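Local coordinates for general Secretion Pathway Protein (PDB 4G54) that probably binds peptidoglycan through a periplasmic domain of the EpsAB fusion protein, as part of the Vibrio vulnificus type II secretion system, at residues A[130-135]-A[195-200]; A[151-156]-A[203-208]. One frame throughout, in Å; residues are numbered along the deposited sequence.

Contact 1 of 2, residues A[130-135]-A[195-200]; sequences WPMPLR and TLARLQ
Met132 comes nearest to Gln200 in the backbone and Leu134 to Leu196, as the chain leaving strand 125-131 runs past helix 193-202 with its direction reversed against that of the helix. Gln200 reaches across and pairs its amide with the backbone of Leu134 like one residue of a strand: Leu134 N donates to an in-plane lone pair of Gln200 OE1 (2.8 Å), and Gln200 NE2 returns a nearly straight bond to Leu134 O (2.9 Å, 174° at the hydrogen). The other hydrogen of Gln200 NE2 goes back to Leu196 O one turn earlier, at 3.0 Å and 62° out of that carbonyl plane, on the face opposite Gln200 N. Three bonds thus fix the rotation of the amide. The helix belongs to the putative peptidoglycan-binding domain, and the strand to the antiparallel sheet of the C39-like peptidase domain, so the glutamine side chain grips the chain just after it has left the sheet. Met132, its CG anti to the backbone N (chi1 -172°) and its chain extended, crosses Gln200 at about a right angle; Met132 CG lies 3.4 Å from Gln200 NE2, and CE continues to Ala197 CA. Alongside, Leu134 CD1 meets Leu196 CD2 at 4.0 Å, these side chains also crossing steeply. At the strand end, Trp130 CD1 approaches Gln200 O obliquely, while a water accepts from Trp130 NE1 and donates to Ala197 O.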
# COMPACT_ATOMS: atom_id res chain seq x y z
N TRP A 130 -3.15 0.89 -1.89
CA TRP A 130 -3.18 0.35 -0.49
C TRP A 130 -4.63 0.16 -0.12
O TRP A 130 -5.54 0.85 -0.62
CB TRP A 130 -2.53 1.32 0.57
CG TRP A 130 -3.16 2.62 0.72
CD1 TRP A 130 -3.95 2.97 1.76
CD2 TRP A 130 -3.08 3.75 -0.12
NE1 TRP A 130 -4.33 4.28 1.66
CE2 TRP A 130 -3.85 4.77 0.48
CE3 TRP A 130 -2.43 4.04 -1.34
CZ2 TRP A 130 -3.98 6.06 -0.03
CZ3 TRP A 130 -2.58 5.33 -1.89
CH2 TRP A 130 -3.31 6.32 -1.23
N PRO A 131 -4.89 -0.82 0.75
CA PRO A 131 -6.28 -1.00 1.24
C PRO A 131 -6.74 0.12 2.17
O PRO A 131 -6.01 0.54 3.12
CB PRO A 131 -6.15 -2.35 2.03
CG PRO A 131 -4.71 -2.42 2.47
CD PRO A 131 -3.93 -1.75 1.33
N MET A 132 -7.95 0.61 1.95
CA MET A 132 -8.49 1.69 2.81
C MET A 132 -9.94 1.40 3.04
O MET A 132 -10.80 2.05 2.51
CB MET A 132 -8.23 3.08 2.16
CG MET A 132 -8.64 4.11 3.24
SD MET A 132 -8.09 5.72 2.51
CE MET A 132 -8.69 6.68 3.84
N PRO A 133 -10.25 0.44 3.92
CA PRO A 133 -11.65 0.12 4.23
C PRO A 133 -12.40 1.16 5.04
O PRO A 133 -13.64 1.14 5.01
CB PRO A 133 -11.52 -1.15 5.05
CG PRO A 133 -10.18 -1.07 5.78
CD PRO A 133 -9.35 -0.50 4.58
N LEU A 134 -11.66 2.09 5.69
CA LEU A 134 -12.31 3.09 6.55
C LEU A 134 -12.25 4.45 5.90
O LEU A 134 -11.15 5.04 5.75
CB LEU A 134 -11.69 3.16 7.96
CG LEU A 134 -11.57 1.80 8.62
CD1 LEU A 134 -10.99 2.00 10.12
CD2 LEU A 134 -13.02 1.20 8.76
N ARG A 135 -13.38 4.89 5.41
CA ARG A 135 -13.38 6.11 4.57
C ARG A 135 -14.33 7.14 5.13
O ARG A 135 -14.59 8.14 4.43
CB ARG A 135 -13.90 5.77 3.15
CG ARG A 135 -13.02 4.70 2.46
CD ARG A 135 -12.26 5.23 1.38
NE ARG A 135 -11.55 4.15 0.66
CZ ARG A 135 -11.42 4.12 -0.63
NH1 ARG A 135 -11.99 5.08 -1.38
NH2 ARG A 135 -10.67 3.12 -1.20
N THR A 195 -6.36 11.37 10.15
CA THR A 195 -5.92 10.31 11.05
C THR A 195 -6.13 8.95 10.38
O THR A 195 -5.21 8.11 10.36
CB THR A 195 -6.75 10.35 12.30
OG1 THR A 195 -6.47 11.65 12.92
CG2 THR A 195 -6.39 9.25 13.31
N LEU A 196 -7.32 8.72 9.81
CA LEU A 196 -7.56 7.40 9.12
C LEU A 196 -6.74 7.28 7.81
O LEU A 196 -6.30 6.14 7.50
CB LEU A 196 -9.04 7.25 8.81
CG LEU A 196 -9.92 6.98 10.07
CD1 LEU A 196 -11.44 6.93 9.65
CD2 LEU A 196 -9.55 5.63 10.76
N ALA A 197 -6.44 8.40 7.11
CA ALA A 197 -5.63 8.28 5.91
C ALA A 197 -4.21 7.88 6.30
O ALA A 197 -3.68 6.98 5.61
CB ALA A 197 -5.61 9.58 5.10
N ARG A 198 -3.65 8.50 7.33
CA ARG A 198 -2.32 8.09 7.72
C ARG A 198 -2.28 6.68 8.24
O ARG A 198 -1.38 5.93 7.85
CB ARG A 198 -1.88 9.05 8.81
CG ARG A 198 -0.41 8.83 9.37
CD ARG A 198 0.66 9.15 8.28
NE ARG A 198 0.61 10.61 8.03
CZ ARG A 198 1.08 11.59 8.82
NH1 ARG A 198 0.86 12.89 8.53
NH2 ARG A 198 1.73 11.34 9.95
N LEU A 199 -3.27 6.29 9.08
CA LEU A 199 -3.25 4.95 9.67
C LEU A 199 -3.29 3.88 8.57
O LEU A 199 -2.49 2.91 8.58
CB LEU A 199 -4.51 4.80 10.56
CG LEU A 199 -4.62 3.42 11.17
CD1 LEU A 199 -3.45 3.12 12.16
CD2 LEU A 199 -5.93 3.44 11.96
N GLN A 200 -4.17 4.10 7.56
CA GLN A 200 -4.35 3.00 6.60
C GLN A 200 -3.30 3.04 5.50
O GLN A 200 -3.00 1.99 4.87
CB GLN A 200 -5.76 3.13 5.98
CG GLN A 200 -6.75 2.63 7.06
CD GLN A 200 -8.17 3.02 6.60
OE1 GLN A 200 -8.91 2.16 6.15
NE2 GLN A 200 -8.52 4.31 6.63
O HOH W 1 -5.01 6.24 3.40

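Contact 2 of 2, residues A[151-156]-A[203-208]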
# COMPACT_ATOMS: atom_id res chain seq x y z
N ASP A 151 -9.83 -0.72 15.54
CA ASP A 151 -9.16 -1.24 16.76
C ASP A 151 -7.95 -2.11 16.23
O ASP A 151 -6.78 -1.98 16.72
CB ASP A 151 -10.21 -2.00 17.51
CG ASP A 151 -9.70 -2.68 18.83
OD1 ASP A 151 -8.80 -2.12 19.50
OD2 ASP A 151 -10.26 -3.79 19.11
N GLN A 152 -8.19 -2.97 15.24
CA GLN A 152 -7.16 -3.85 14.78
C GLN A 152 -6.04 -3.07 14.10
O GLN A 152 -4.83 -3.42 14.32
CB GLN A 152 -7.76 -4.86 13.76
CG GLN A 152 -8.74 -5.79 14.51
CD GLN A 152 -8.03 -6.81 15.46
OE1 GLN A 152 -6.84 -7.18 15.28
NE2 GLN A 152 -8.79 -7.29 16.52
N LEU A 153 -6.37 -2.04 13.29
CA LEU A 153 -5.31 -1.29 12.57
C LEU A 153 -4.47 -0.49 13.57
O LEU A 153 -3.26 -0.38 13.46
CB LEU A 153 -6.01 -0.30 11.59
CG LEU A 153 -6.60 -0.99 10.39
CD1 LEU A 153 -7.44 0.05 9.58
CD2 LEU A 153 -5.50 -1.56 9.50
N LEU A 154 -5.15 0.05 14.61
CA LEU A 154 -4.34 0.87 15.58
C LEU A 154 -3.40 -0.03 16.33
O LEU A 154 -2.24 0.38 16.56
CB LEU A 154 -5.24 1.53 16.66
CG LEU A 154 -5.92 2.73 16.16
CD1 LEU A 154 -7.04 3.12 17.19
CD2 LEU A 154 -4.83 3.92 16.08
N ALA A 155 -3.81 -1.24 16.71
CA ALA A 155 -2.89 -2.17 17.40
C ALA A 155 -1.73 -2.54 16.49
O ALA A 155 -0.57 -2.63 16.92
CB ALA A 155 -3.67 -3.42 17.87
N LYS A 156 -2.01 -2.65 15.19
CA LYS A 156 -0.92 -3.00 14.29
C LYS A 156 0.08 -1.81 14.17
O LYS A 156 1.34 -2.02 14.11
CB LYS A 156 -1.50 -3.33 12.88
CG LYS A 156 -0.45 -3.82 11.88
CD LYS A 156 -0.32 -5.37 11.87
CE LYS A 156 -1.20 -6.04 10.79
NZ LYS A 156 -0.55 -6.46 9.48
N VAL A 203 -0.45 0.93 7.59
CA VAL A 203 -0.61 -0.52 7.95
C VAL A 203 -1.87 -1.06 7.31
O VAL A 203 -2.80 -0.34 6.99
CB VAL A 203 -0.69 -0.77 9.53
CG1 VAL A 203 0.66 -0.43 10.24
CG2 VAL A 203 -1.82 -0.01 10.11
N SER A 204 -1.90 -2.41 7.16
CA SER A 204 -3.08 -3.05 6.60
C SER A 204 -3.43 -4.25 7.50
O SER A 204 -2.54 -4.81 8.18
CB SER A 204 -2.75 -3.66 5.23
OG SER A 204 -2.02 -2.71 4.39
N LEU A 205 -4.66 -4.72 7.34
CA LEU A 205 -5.06 -5.96 8.14
C LEU A 205 -4.30 -7.21 7.70
O LEU A 205 -4.05 -8.08 8.54
CB LEU A 205 -6.55 -6.25 7.98
CG LEU A 205 -7.54 -5.15 8.47
CD1 LEU A 205 -9.01 -5.49 8.13
CD2 LEU A 205 -7.39 -4.87 10.00
N SER A 206 -3.96 -7.31 6.41
CA SER A 206 -3.00 -8.36 6.01
C SER A 206 -2.07 -7.78 4.96
O SER A 206 -2.48 -6.96 4.12
CB SER A 206 -3.66 -9.67 5.54
OG SER A 206 -2.71 -10.80 5.56
N GLU A 207 -0.83 -8.28 5.00
CA GLU A 207 0.23 -7.76 4.13
C GLU A 207 0.91 -8.97 3.49
O GLU A 207 2.02 -9.38 3.83
CB GLU A 207 1.18 -6.90 4.98
CG GLU A 207 0.41 -5.86 5.84
CD GLU A 207 1.31 -4.90 6.59
OE1 GLU A 207 2.39 -5.38 6.99
OE2 GLU A 207 0.92 -3.70 6.79
N PRO A 208 0.16 -9.66 2.59
CA PRO A 208 0.74 -10.85 2.04
C PRO A 208 2.02 -10.61 1.29
O PRO A 208 2.78 -11.56 1.04
CB PRO A 208 -0.39 -11.48 1.18
CG PRO A 208 -1.47 -10.50 1.23
CD PRO A 208 -1.09 -9.29 1.93
O HOH W 2 1.99 -7.96 8.71
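Helix 145-158 of the putative peptidoglycan-binding domain is crossed here by the loop that follows helix 193-202, and Leu153 meets the first residues of that loop. Leu153 CD2 is the meeting point: it lies 3.8 Å from Leu205 CD2 and 4.0 Å from Val203 CG2, with the two leucine side chains crossing at about a right angle. Leu205 starts out from the backbone away from the helix, yet its end comes back, and CD2 also touches Gln152 CB. Val203, the first residue to leave helical geometry, turns its side chain toward helix 145-158 and sets CG2 3.7 Å from Leu153 O.

One turn further along the helix, Lys156 carries the polar half of the contact. Lys156 CG, anti to the backbone N at chi1 -175°, rests 3.9 Å from Val203 CB, and the bends that follow at chi2, chi3 and chi4 carry the chain on past the valine until NZ arrives at Ser204 O. The Lys156 NZ to Ser204 O bond is 2.9 Å long and nearly collinear with the carbonyl, at a C=O...N angle of 171°. The helix is thereby tied to the extended backbone at Ser204, in the loop that runs from helix 193-202 toward strand 233-234. Glu207 comes from the opposite direction, but its OE1 stays 4.0 Å from Lys156 NZ, beyond a salt bridge; a water beside the pair accepts from NZ and donates to OE1. The closer charged partner of OE1 is Arg210, with which it forms a salt bridge. Glu207 OE2 accepts from Ser204 N on its anti side, 22° out of the carboxylate plane, which helps hold the carboxylate beside the ammonium group; any electrostatic help to the lysine is probably modest, since the carboxylate is already paired with Arg210.

How the contacts relate
Starting from the N terminus, the chain completes the six-stranded sheet with strand 125-131 and passes 130-135, the first half of contact 1, before entering helix 145-158 and with it 151-156. Helix 170-182 follows; helix 193-202 then closes the first loop at 195-200, and 203-208 closes the second directly afterwards. The two loops therefore cross, with no strand between the segments of either. Contact 1 joins the exit of the sheet to helix 193-202, and contact 2 joins helix 145-158 to the chain leaving helix 193-202. They meet where Leu153 CD1 packs against Gln200 CG, and where Pro131 CG lies beside Ser204 OG.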